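Local structure of attaching and effacing protein, pathogenesis factor (4E9L) at residues Ala225-Ala233 with Val245-Tyr256; Leu368-Met378 with Gln389-Gly397. The protein is an adhesin of the intimin/invasin family that probably mediates attachment of Escherichia coli to host surfaces, this chain being a run of its immunoglobulin-like domains. All coordinates share one frame; numbering follows the deposited sequence.

Contact 1: Ala225-Ala233 with Val245-Tyr256; sequences AISGLSLSA and VSSWTEKGDGSY
Y256, L231 and W248 carry this contact, in which the two sheets of a bacterial immunoglobulin-like sandwich, an invasin domain 3 unit, meet near one edge: strand 231-236 borders one sheet, strand 244-252 the other. Y256 reaches across with its phenol. The hydroxyl donates to I226 O at 2.6 Å, with the oxygen lying in the plane of the ring at its edge, and accepts a nearly straight bond from L229 N (3.0 Å, 166° at the hydrogen). Two bonds thus grip the OH and pin the 225-233 chain ahead of its strand, while L229 CB rests against CZ. L231 lies against both aromatic rings. Its CB, directed at the other segment by the backbone, sits over the five-membered ring of W248, a CH-pi contact at 3.9 Å from the centroid. Turning CG anti to the carbonyl carbon (chi1 -53°) then carries CD1 over one face of the Y256 ring, a second CH-pi contact at 4.0 Å. Beyond it A233 CB meets V245 CG2 and the W248 edge. W248 and L231 also both touch L216 of strand 211-217. At the far end the 252-255 type I' turn brings G254 up to I226, its CA making a CA-H...O contact with I226 O, and A225 CB packs on D253 O. E250, extended from the same hairpin, straddles one amide: G228 N sends a forked bond to OE1 (3.0 Å) and OE2 (3.1 Å), each met on its syn side and a little over 20° out of the carboxylate plane.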
ATOM      1  N   ALA A 225      15.174   6.171   0.090  1.00 18.67           N
ATOM      2  CA  ALA A 225      13.736   6.427   0.170  1.00 20.16           C
ATOM      3  C   ALA A 225      13.464   7.883  -0.266  1.00 24.68           C
ATOM      4  O   ALA A 225      14.241   8.789   0.066  1.00 24.48           O
ATOM      5  CB  ALA A 225      13.263   6.208   1.600  1.00 21.19           C
ATOM      6  N   ILE A 226      12.434   8.094  -1.090  1.00 19.11           N
ATOM      7  CA  ILE A 226      12.094   9.424  -1.582  1.00 18.52           C
ATOM      8  C   ILE A 226      10.823   9.928  -0.886  1.00 24.90           C
ATOM      9  O   ILE A 226       9.742   9.345  -1.068  1.00 22.44           O
ATOM     10  CB  ILE A 226      11.954   9.466  -3.118  1.00 21.08           C
ATOM     11  CG1 ILE A 226      13.252   8.985  -3.818  1.00 20.25           C
ATOM     12  CG2 ILE A 226      11.579  10.894  -3.568  1.00 22.17           C
ATOM     13  CD1 ILE A 226      13.081   8.771  -5.284  1.00 21.56           C
ATOM     14  N   SER A 227      10.964  11.034  -0.135  1.00 24.82           N
ATOM     15  CA  SER A 227       9.884  11.684   0.621  1.00 26.14           C
ATOM     16  C   SER A 227       9.243  12.858  -0.104  1.00 29.62           C
ATOM     17  O   SER A 227       9.813  13.386  -1.053  1.00 28.73           O
ATOM     18  CB  SER A 227      10.383  12.130   1.995  1.00 32.12           C
ATOM     19  OG  SER A 227      10.603  11.010   2.838  1.00 46.69           O
ATOM     20  N   GLY A 228       8.043  13.223   0.347  1.00 26.83           N
ATOM     21  CA  GLY A 228       7.268  14.363  -0.120  1.00 26.25           C
ATOM     22  C   GLY A 228       6.765  14.304  -1.540  1.00 30.15           C
ATOM     23  O   GLY A 228       6.460  15.353  -2.103  1.00 31.71           O
ATOM     24  N   LEU A 229       6.655  13.098  -2.138  1.00 23.56           N
ATOM     25  CA  LEU A 229       6.161  12.980  -3.512  1.00 22.95           C
ATOM     26  C   LEU A 229       4.675  13.275  -3.647  1.00 25.91           C
ATOM     27  O   LEU A 229       3.905  12.935  -2.754  1.00 24.84           O
ATOM     28  CB  LEU A 229       6.444  11.583  -4.087  1.00 23.23           C
ATOM     29  CG  LEU A 229       7.923  11.242  -4.340  1.00 27.77           C
ATOM     30  CD1 LEU A 229       8.075   9.821  -4.770  1.00 28.45           C
ATOM     31  CD2 LEU A 229       8.542  12.139  -5.393  1.00 30.66           C
ATOM     32  N   SER A 230       4.276  13.866  -4.790  1.00 23.03           N
ATOM     33  CA  SER A 230       2.874  14.090  -5.148  1.00 24.07           C
ATOM     34  C   SER A 230       2.566  13.032  -6.198  1.00 25.92           C
ATOM     35  O   SER A 230       3.241  12.961  -7.231  1.00 26.22           O
ATOM     36  CB  SER A 230       2.658  15.500  -5.692  1.00 29.60           C
ATOM     37  OG  SER A 230       2.635  16.389  -4.586  1.00 41.95           O
ATOM     38  N   LEU A 231       1.629  12.139  -5.879  1.00 19.70           N
ATOM     39  CA  LEU A 231       1.331  10.995  -6.727  1.00 18.74           C
ATOM     40  C   LEU A 231      -0.081  10.934  -7.233  1.00 23.37           C
ATOM     41  O   LEU A 231      -0.994  11.546  -6.673  1.00 23.05           O
ATOM     42  CB  LEU A 231       1.570   9.687  -5.916  1.00 18.33           C
ATOM     43  CG  LEU A 231       2.924   9.476  -5.220  1.00 22.35           C
ATOM     44  CD1 LEU A 231       2.806   8.409  -4.163  1.00 21.72           C
ATOM     45  CD2 LEU A 231       4.034   9.087  -6.235  1.00 24.94           C
ATOM     46  N   SER A 232      -0.244  10.129  -8.286  1.00 20.28           N
ATOM     47  CA  SER A 232      -1.525   9.772  -8.877  0.50 20.40           C
ATOM     48  C   SER A 232      -1.442   8.285  -9.239  1.00 22.51           C
ATOM     49  O   SER A 232      -0.526   7.590  -8.771  1.00 21.96           O
ATOM     50  CB  SER A 232      -1.824  10.627 -10.106  0.50 24.29           C
ATOM     51  OG  SER A 232      -3.152  10.355 -10.521  0.50 30.06           O
ATOM     52  N   ALA A 233      -2.371   7.776 -10.045  1.00 19.38           N
ATOM     53  CA  ALA A 233      -2.341   6.370 -10.429  1.00 18.10           C
ATOM     54  C   ALA A 233      -3.021   6.143 -11.740  1.00 21.20           C
ATOM     55  O   ALA A 233      -3.930   6.885 -12.136  1.00 21.78           O
ATOM     56  CB  ALA A 233      -2.985   5.492  -9.343  1.00 18.38           C
ATOM     57  N   VAL A 245      -8.872   5.043  -7.451  1.00 12.65           N
ATOM     58  CA  VAL A 245      -7.813   5.127  -6.452  1.00 13.02           C
ATOM     59  C   VAL A 245      -8.048   6.464  -5.712  1.00 16.38           C
ATOM     60  O   VAL A 245      -8.421   7.472  -6.322  1.00 15.52           O
ATOM     61  CB  VAL A 245      -6.372   5.010  -7.050  1.00 17.11           C
ATOM     62  CG1 VAL A 245      -5.307   5.045  -5.942  1.00 15.77           C
ATOM     63  CG2 VAL A 245      -6.225   3.726  -7.877  1.00 17.95           C
ATOM     64  N   SER A 246      -7.846   6.455  -4.392  1.00 14.33           N
ATOM     65  CA  SER A 246      -7.970   7.620  -3.510  1.00 13.37           C
ATOM     66  C   SER A 246      -6.705   8.485  -3.545  1.00 16.46           C
ATOM     67  O   SER A 246      -5.738   8.184  -4.255  1.00 17.01           O
ATOM     68  CB  SER A 246      -8.202   7.131  -2.073  1.00 12.40           C
ATOM     69  OG  SER A 246      -7.009   6.588  -1.496  1.00 12.88           O
ATOM     70  N   SER A 247      -6.678   9.544  -2.710  1.00 13.06           N
ATOM     71  CA  SER A 247      -5.499  10.369  -2.484  1.00 12.32           C
ATOM     72  C   SER A 247      -4.441   9.459  -1.798  1.00 14.52           C
ATOM     73  O   SER A 247      -4.795   8.434  -1.229  1.00 12.00           O
ATOM     74  CB  SER A 247      -5.835  11.515  -1.530  1.00 15.47           C
ATOM     75  OG  SER A 247      -6.270  10.995  -0.280  1.00 14.69           O
ATOM     76  N   TRP A 248      -3.163   9.825  -1.880  1.00 13.12           N
ATOM     77  CA  TRP A 248      -2.079   9.062  -1.250  1.00 13.34           C
ATOM     78  C   TRP A 248      -1.730   9.641   0.126  1.00 17.28           C
ATOM     79  O   TRP A 248      -1.846  10.852   0.342  1.00 16.01           O
ATOM     80  CB  TRP A 248      -0.836   9.032  -2.151  1.00 11.71           C
ATOM     81  CG  TRP A 248      -1.075   8.225  -3.396  1.00 13.80           C
ATOM     82  CD1 TRP A 248      -1.741   8.629  -4.519  1.00 16.82           C
ATOM     83  CD2 TRP A 248      -0.687   6.860  -3.624  1.00 13.60           C
ATOM     84  NE1 TRP A 248      -1.802   7.600  -5.430  1.00 17.64           N
ATOM     85  CE2 TRP A 248      -1.143   6.506  -4.915  1.00 19.20           C
ATOM     86  CE3 TRP A 248      -0.030   5.891  -2.847  1.00 15.00           C
ATOM     87  CZ2 TRP A 248      -0.965   5.221  -5.446  1.00 18.21           C
ATOM     88  CZ3 TRP A 248       0.150   4.616  -3.367  1.00 16.83           C
ATOM     89  CH2 TRP A 248      -0.298   4.294  -4.661  1.00 17.77           C
ATOM     90  N   THR A 249      -1.354   8.763   1.047  1.00 14.88           N
ATOM     91  CA  THR A 249      -0.903   9.148   2.390  1.00 14.42           C
ATOM     92  C   THR A 249       0.534   8.710   2.548  1.00 17.76           C
ATOM     93  O   THR A 249       0.820   7.507   2.497  1.00 17.87           O
ATOM     94  CB  THR A 249      -1.768   8.534   3.500  1.00 18.19           C
ATOM     95  OG1 THR A 249      -3.133   8.884   3.274  1.00 20.12           O
ATOM     96  CG2 THR A 249      -1.330   9.034   4.908  1.00 15.69           C
ATOM     97  N   GLU A 250       1.424   9.673   2.816  1.00 14.75           N
ATOM     98  CA  GLU A 250       2.825   9.377   3.069  1.00 15.67           C
ATOM     99  C   GLU A 250       2.963   8.837   4.481  1.00 21.25           C
ATOM    100  O   GLU A 250       2.390   9.409   5.417  1.00 20.80           O
ATOM    101  CB  GLU A 250       3.693  10.624   2.852  1.00 17.45           C
ATOM    102  CG  GLU A 250       5.171  10.263   2.872  1.00 22.08           C
ATOM    103  CD  GLU A 250       6.131  11.348   2.450  1.00 36.11           C
ATOM    104  OE1 GLU A 250       5.678  12.440   2.040  1.00 34.64           O
ATOM    105  OE2 GLU A 250       7.350  11.090   2.519  1.00 38.37           O
ATOM    106  N   LYS A 251       3.646   7.692   4.625  1.00 17.46           N
ATOM    107  CA  LYS A 251       3.802   7.007   5.917  1.00 18.65           C
ATOM    108  C   LYS A 251       5.240   7.053   6.428  1.00 33.57           C
ATOM    109  O   LYS A 251       5.586   6.331   7.358  1.00 38.09           O
ATOM    110  CB  LYS A 251       3.308   5.551   5.837  1.00 18.10           C
ATOM    111  CG  LYS A 251       1.821   5.373   5.540  1.00 19.28           C
ATOM    112  CD  LYS A 251       0.954   5.850   6.724  1.00 20.36           C
ATOM    113  CE  LYS A 251      -0.509   5.598   6.511  1.00 27.86           C
ATOM    114  NZ  LYS A 251      -1.336   6.233   7.573  1.00 29.76           N
ATOM    115  N   GLY A 252       6.075   7.874   5.816  1.00 33.64           N
ATOM    116  CA  GLY A 252       7.469   7.986   6.224  1.00 35.06           C
ATOM    117  C   GLY A 252       8.376   6.995   5.534  1.00 39.39           C
ATOM    118  O   GLY A 252       7.933   5.918   5.110  1.00 38.22           O
ATOM    119  N   ASP A 253       9.665   7.364   5.413  1.00 35.80           N
ATOM    120  CA  ASP A 253      10.700   6.544   4.766  1.00 35.58           C
ATOM    121  C   ASP A 253      10.319   6.104   3.340  1.00 32.59           C
ATOM    122  O   ASP A 253      10.518   4.940   2.958  1.00 32.85           O
ATOM    123  CB  ASP A 253      11.147   5.357   5.666  1.00 38.60           C
ATOM    124  CG  ASP A 253      11.787   5.739   7.000  1.00 58.08           C
ATOM    125  OD1 ASP A 253      12.345   6.865   7.101  1.00 59.56           O
ATOM    126  OD2 ASP A 253      11.765   4.900   7.927  1.00 65.79           O
ATOM    127  N   GLY A 254       9.753   7.048   2.582  1.00 25.38           N
ATOM    128  CA  GLY A 254       9.365   6.855   1.184  1.00 22.83           C
ATOM    129  C   GLY A 254       8.269   5.839   0.927  1.00 21.44           C
ATOM    130  O   GLY A 254       8.177   5.287  -0.170  1.00 19.34           O
ATOM    131  N   SER A 255       7.433   5.587   1.937  1.00 18.07           N
ATOM    132  CA  SER A 255       6.305   4.671   1.841  1.00 16.54           C
ATOM    133  C   SER A 255       5.039   5.509   1.661  1.00 17.65           C
ATOM    134  O   SER A 255       4.862   6.500   2.362  1.00 15.25           O
ATOM    135  CB  SER A 255       6.213   3.827   3.112  1.00 21.42           C
ATOM    136  OG  SER A 255       5.097   2.958   3.030  1.00 34.22           O
ATOM    137  N   TYR A 256       4.164   5.134   0.719  1.00 14.51           N
ATOM    138  CA  TYR A 256       2.905   5.878   0.476  1.00 12.69           C
ATOM    139  C   TYR A 256       1.794   4.870   0.341  1.00 16.39           C
ATOM    140  O   TYR A 256       2.003   3.812  -0.251  1.00 15.64           O
ATOM    141  CB  TYR A 256       2.967   6.709  -0.829  1.00 14.09           C
ATOM    142  CG  TYR A 256       4.121   7.676  -0.878  1.00 13.30           C
ATOM    143  CD1 TYR A 256       3.926   9.033  -0.648  1.00 14.91           C
ATOM    144  CD2 TYR A 256       5.413   7.240  -1.181  1.00 13.08           C
ATOM    145  CE1 TYR A 256       4.986   9.935  -0.715  1.00 16.78           C
ATOM    146  CE2 TYR A 256       6.482   8.132  -1.240  1.00 13.82           C
ATOM    147  CZ  TYR A 256       6.262   9.478  -1.003  1.00 21.25           C
ATOM    148  OH  TYR A 256       7.299  10.364  -1.038  1.00 20.07           O
TER

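Contact 2: Leu368-Met378 with Gln389-Gly397; sequences LGSAAGQLSVM and QPLVLNVAG
L375 and L393 face each other as the central hydrogen-bonded pair of two antiparallel strands, 373-378 and 391-395, whose axes approach to 4.5 Å. Six backbone hydrogen bonds tie them, two each for G373 with V395, L375 with L393 and V377 with L391. The straightest, L393 N to L375 O at 2.8 Å, lies in the carbonyl plane, whereas V395 N meets G373 O from 39° above that plane. CA-H...O contacts from Q374, S376 and V392 fill in between.

Apolar packing occupies the face bearing L375, V377, L391, L393 and V395. V395, the most covered residue, sends CG2 to L368 CD1 (3.8 Å), the two side chains passing alongside and pointing opposite ways, and the same methyl touches L375 CB. V377 and L391 meet through their CB atoms, and both also touch L301 of strand 300-303 in the opposing sheet. At the strand end the bent chain of M378 turns CE onto P390 CD, and P390 CB comes to 3.4 Å from V377 O.

The other face is more polar. Q374 has CG anti to the backbone N (chi1 -166°), which lays it across V392 CG1 at 3.6 Å and beside N394, their amide planes 67° apart. A hydrogen-bonded strand pair with one greasy face turned to a second sheet is typical of an immunoglobulin-like beta sandwich, here the last domain of the chain.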
ATOM      1  N   LEU A 368     -36.301 -35.683   1.451  1.00 13.72           N
ATOM      2  CA  LEU A 368     -37.432 -35.209   2.232  1.00 15.21           C
ATOM      3  C   LEU A 368     -37.534 -35.970   3.555  1.00 17.41           C
ATOM      4  O   LEU A 368     -37.008 -37.065   3.683  1.00 17.35           O
ATOM      5  CB  LEU A 368     -38.737 -35.299   1.393  1.00 15.44           C
ATOM      6  CG  LEU A 368     -38.968 -34.207   0.336  1.00 19.62           C
ATOM      7  CD1 LEU A 368     -38.873 -32.791   0.933  1.00 19.84           C
ATOM      8  CD2 LEU A 368     -38.015 -34.364  -0.885  1.00 22.37           C
ATOM      9  N   GLY A 369     -38.168 -35.364   4.532  1.00 15.40           N
ATOM     10  CA  GLY A 369     -38.340 -35.955   5.849  1.00 15.22           C
ATOM     11  C   GLY A 369     -39.535 -36.882   5.915  1.00 18.66           C
ATOM     12  O   GLY A 369     -40.101 -37.241   4.879  1.00 15.77           O
ATOM     13  N   SER A 370     -39.907 -37.305   7.135  1.00 16.91           N
ATOM     14  CA  SER A 370     -41.043 -38.238   7.313  1.00 17.84           C
ATOM     15  C   SER A 370     -42.404 -37.543   7.372  1.00 22.70           C
ATOM     16  O   SER A 370     -43.426 -38.193   7.139  1.00 23.58           O
ATOM     17  CB  SER A 370     -40.842 -39.108   8.548  1.00 20.30           C
ATOM     18  OG  SER A 370     -40.555 -38.304   9.673  1.00 24.28           O
ATOM     19  N   ALA A 371     -42.425 -36.231   7.674  1.00 19.02           N
ATOM     20  CA  ALA A 371     -43.668 -35.465   7.780  1.00 19.01           C
ATOM     21  C   ALA A 371     -44.094 -34.812   6.471  1.00 22.39           C
ATOM     22  O   ALA A 371     -43.266 -34.268   5.732  1.00 21.03           O
ATOM     23  CB  ALA A 371     -43.573 -34.418   8.888  1.00 19.70           C
ATOM     24  N   ALA A 372     -45.400 -34.878   6.190  1.00 19.27           N
ATOM     25  CA  ALA A 372     -46.014 -34.273   4.995  1.00 20.12           C
ATOM     26  C   ALA A 372     -46.389 -32.811   5.303  1.00 23.60           C
ATOM     27  O   ALA A 372     -46.329 -32.376   6.445  1.00 23.60           O
ATOM     28  CB  ALA A 372     -47.263 -35.056   4.601  1.00 20.94           C
ATOM     29  N   GLY A 373     -46.769 -32.074   4.280  1.00 20.19           N
ATOM     30  CA  GLY A 373     -47.180 -30.700   4.464  1.00 21.16           C
ATOM     31  C   GLY A 373     -46.217 -29.717   3.862  1.00 23.41           C
ATOM     32  O   GLY A 373     -45.298 -30.088   3.126  1.00 20.44           O
ATOM     33  N   GLN A 374     -46.431 -28.449   4.187  1.00 21.15           N
ATOM     34  CA  GLN A 374     -45.602 -27.395   3.648  1.00 20.17           C
ATOM     35  C   GLN A 374     -44.186 -27.407   4.221  1.00 21.37           C
ATOM     36  O   GLN A 374     -43.999 -27.654   5.417  1.00 20.21           O
ATOM     37  CB  GLN A 374     -46.323 -26.036   3.799  1.00 22.09           C
ATOM     38  CG  GLN A 374     -45.705 -24.922   2.989  1.00 30.84           C
ATOM     39  CD  GLN A 374     -46.500 -23.643   3.081  1.00 46.44           C
ATOM     40  OE1 GLN A 374     -47.463 -23.432   2.349  1.00 40.57           O
ATOM     41  NE2 GLN A 374     -46.080 -22.744   3.955  1.00 38.02           N
ATOM     42  N   LEU A 375     -43.173 -27.244   3.327  1.00 15.51           N
ATOM     43  CA  LEU A 375     -41.779 -27.164   3.715  1.00 14.55           C
ATOM     44  C   LEU A 375     -41.175 -25.881   3.154  1.00 19.43           C
ATOM     45  O   LEU A 375     -41.171 -25.697   1.934  1.00 18.00           O
ATOM     46  CB  LEU A 375     -40.950 -28.375   3.215  1.00 13.47           C
ATOM     47  CG  LEU A 375     -39.441 -28.371   3.571  1.00 18.29           C
ATOM     48  CD1 LEU A 375     -39.217 -28.555   5.091  1.00 19.40           C
ATOM     49  CD2 LEU A 375     -38.702 -29.514   2.868  1.00 17.19           C
ATOM     50  N   SER A 376     -40.635 -25.028   4.048  1.00 16.10           N
ATOM     51  CA  SER A 376     -39.958 -23.795   3.672  0.50 16.18           C
ATOM     52  C   SER A 376     -38.449 -24.091   3.709  1.00 19.59           C
ATOM     53  O   SER A 376     -37.941 -24.579   4.726  1.00 19.46           O
ATOM     54  CB  SER A 376     -40.362 -22.664   4.616  0.50 20.06           C
ATOM     55  OG  SER A 376     -39.397 -21.632   4.699  0.50 28.76           O
ATOM     56  N   VAL A 377     -37.756 -23.869   2.582  1.00 15.68           N
ATOM     57  CA  VAL A 377     -36.329 -24.155   2.468  1.00 13.92           C
ATOM     58  C   VAL A 377     -35.542 -22.843   2.287  1.00 18.41           C
ATOM     59  O   VAL A 377     -35.690 -22.169   1.259  1.00 17.79           O
ATOM     60  CB  VAL A 377     -36.048 -25.184   1.321  1.00 15.80           C
ATOM     61  CG1 VAL A 377     -34.566 -25.495   1.204  1.00 16.09           C
ATOM     62  CG2 VAL A 377     -36.833 -26.473   1.514  1.00 14.49           C
ATOM     63  N   MET A 378     -34.700 -22.503   3.272  1.00 15.11           N
ATOM     64  CA  MET A 378     -33.920 -21.275   3.202  1.00 16.09           C
ATOM     65  C   MET A 378     -32.442 -21.585   3.017  1.00 20.03           C
ATOM     66  O   MET A 378     -31.789 -22.076   3.951  1.00 20.05           O
ATOM     67  CB  MET A 378     -34.185 -20.343   4.410  1.00 19.06           C
ATOM     68  CG  MET A 378     -33.332 -19.051   4.413  1.00 21.61           C
ATOM     69  SD  MET A 378     -33.414 -18.013   2.904  1.00 25.30           S
ATOM     70  CE  MET A 378     -35.111 -17.339   3.057  1.00 20.98           C
ATOM     71  N   GLN A 389     -36.893 -14.863  -0.516  1.00 17.78           N
ATOM     72  CA  GLN A 389     -38.003 -15.649   0.040  1.00 18.31           C
ATOM     73  C   GLN A 389     -37.670 -17.133  -0.062  1.00 22.90           C
ATOM     74  O   GLN A 389     -37.105 -17.555  -1.070  1.00 21.92           O
ATOM     75  CB  GLN A 389     -39.331 -15.328  -0.692  1.00 18.99           C
ATOM     76  CG  GLN A 389     -39.895 -13.917  -0.383  1.00 26.95           C
ATOM     77  CD  GLN A 389     -40.129 -13.673   1.097  1.00 34.81           C
ATOM     78  OE1 GLN A 389     -39.836 -12.602   1.641  1.00 37.25           O
ATOM     79  NE2 GLN A 389     -40.637 -14.670   1.790  1.00 22.54           N
ATOM     80  N   PRO A 390     -38.070 -17.968   0.920  1.00 21.00           N
ATOM     81  CA  PRO A 390     -37.675 -19.381   0.854  1.00 20.11           C
ATOM     82  C   PRO A 390     -38.351 -20.148  -0.258  1.00 22.53           C
ATOM     83  O   PRO A 390     -39.404 -19.741  -0.749  1.00 22.49           O
ATOM     84  CB  PRO A 390     -38.083 -19.928   2.231  1.00 21.68           C
ATOM     85  CG  PRO A 390     -39.203 -19.020   2.669  1.00 26.74           C
ATOM     86  CD  PRO A 390     -38.755 -17.665   2.196  1.00 22.17           C
ATOM     87  N   LEU A 391     -37.729 -21.251  -0.663  1.00 16.21           N
ATOM     88  CA  LEU A 391     -38.336 -22.134  -1.623  1.00 16.74           C
ATOM     89  C   LEU A 391     -39.446 -22.832  -0.812  1.00 19.55           C
ATOM     90  O   LEU A 391     -39.215 -23.255   0.326  1.00 19.07           O
ATOM     91  CB  LEU A 391     -37.292 -23.142  -2.136  1.00 17.18           C
ATOM     92  CG  LEU A 391     -37.816 -24.410  -2.825  1.00 21.08           C
ATOM     93  CD1 LEU A 391     -38.573 -24.101  -4.092  1.00 21.33           C
ATOM     94  CD2 LEU A 391     -36.686 -25.354  -3.116  1.00 21.89           C
ATOM     95  N   VAL A 392     -40.646 -22.887  -1.364  1.00 16.22           N
ATOM     96  CA  VAL A 392     -41.776 -23.507  -0.663  1.00 16.66           C
ATOM     97  C   VAL A 392     -42.171 -24.783  -1.390  1.00 21.35           C
ATOM     98  O   VAL A 392     -42.490 -24.752  -2.573  1.00 23.72           O
ATOM     99  CB  VAL A 392     -42.968 -22.532  -0.492  1.00 23.18           C
ATOM    100  CG1 VAL A 392     -44.178 -23.236   0.144  1.00 24.10           C
ATOM    101  CG2 VAL A 392     -42.559 -21.282   0.307  1.00 23.33           C
ATOM    102  N   LEU A 393     -42.129 -25.902  -0.689  1.00 16.63           N
ATOM    103  CA  LEU A 393     -42.542 -27.183  -1.243  1.00 17.49           C
ATOM    104  C   LEU A 393     -43.780 -27.695  -0.488  1.00 21.76           C
ATOM    105  O   LEU A 393     -43.982 -27.351   0.680  1.00 20.72           O
ATOM    106  CB  LEU A 393     -41.400 -28.231  -1.154  1.00 17.30           C
ATOM    107  CG  LEU A 393     -40.039 -27.869  -1.774  1.00 21.34           C
ATOM    108  CD1 LEU A 393     -38.988 -28.953  -1.478  1.00 20.44           C
ATOM    109  CD2 LEU A 393     -40.140 -27.634  -3.283  1.00 20.98           C
ATOM    110  N   ASN A 394     -44.610 -28.498  -1.161  1.00 19.35           N
ATOM    111  CA  ASN A 394     -45.764 -29.135  -0.518  1.00 18.96           C
ATOM    112  C   ASN A 394     -45.489 -30.632  -0.526  1.00 21.81           C
ATOM    113  O   ASN A 394     -45.637 -31.289  -1.553  1.00 21.18           O
ATOM    114  CB  ASN A 394     -47.062 -28.751  -1.236  1.00 24.13           C
ATOM    115  CG  ASN A 394     -47.434 -27.314  -0.938  1.00 51.61           C
ATOM    116  OD1 ASN A 394     -47.847 -26.966   0.173  1.00 47.24           O
ATOM    117  ND2 ASN A 394     -47.198 -26.428  -1.882  1.00 48.67           N
ATOM    118  N   VAL A 395     -44.998 -31.161   0.602  1.00 17.45           N
ATOM    119  CA  VAL A 395     -44.598 -32.570   0.682  1.00 15.79           C
ATOM    120  C   VAL A 395     -45.826 -33.474   0.784  1.00 22.85           C
ATOM    121  O   VAL A 395     -46.637 -33.291   1.687  1.00 22.44           O
ATOM    122  CB  VAL A 395     -43.548 -32.825   1.802  1.00 17.32           C
ATOM    123  CG1 VAL A 395     -42.983 -34.248   1.724  1.00 16.28           C
ATOM    124  CG2 VAL A 395     -42.409 -31.804   1.721  1.00 17.04           C
ATOM    125  N   ALA A 396     -45.945 -34.440  -0.150  1.00 20.20           N
ATOM    126  CA  ALA A 396     -47.056 -35.389  -0.253  1.00 21.39           C
ATOM    127  C   ALA A 396     -46.849 -36.566   0.706  1.00 25.06           C
ATOM    128  O   ALA A 396     -45.735 -37.052   0.831  1.00 23.72           O
ATOM    129  CB  ALA A 396     -47.168 -35.882  -1.691  1.00 22.25           C
ATOM    130  N   GLY A 397     -47.917 -36.991   1.384  1.00 22.18           N
ATOM    131  CA  GLY A 397     -47.895 -38.079   2.358  1.00 41.18           C
ATOM    132  C   GLY A 397     -47.718 -39.468   1.776  1.00 75.30           C
ATOM    133  O   GLY A 397     -48.041 -39.714   0.613  1.00 43.16           O
TER

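Contacts 1 and 2 lie in different domains of the same family, in series along an elongated chain, with centres 59 Å apart and nearest atoms about 35 Å apart. Contact 1 joins elements of two sheets that share no strand pairing here, so side chains do the work: a phenol hydroxyl and a carboxylate capture backbone groups of a neighbouring loop, while ring faces pack on a leucine. It is largely a surface contact. Contact 2 stays within one sheet and is partly buried, and there the regular ladder of backbone bonds dominates, with aliphatic side chains serving the interior. They hold different elements, therefore: the first binds sheet to sheet near an edge, the second binds neighbouring strands.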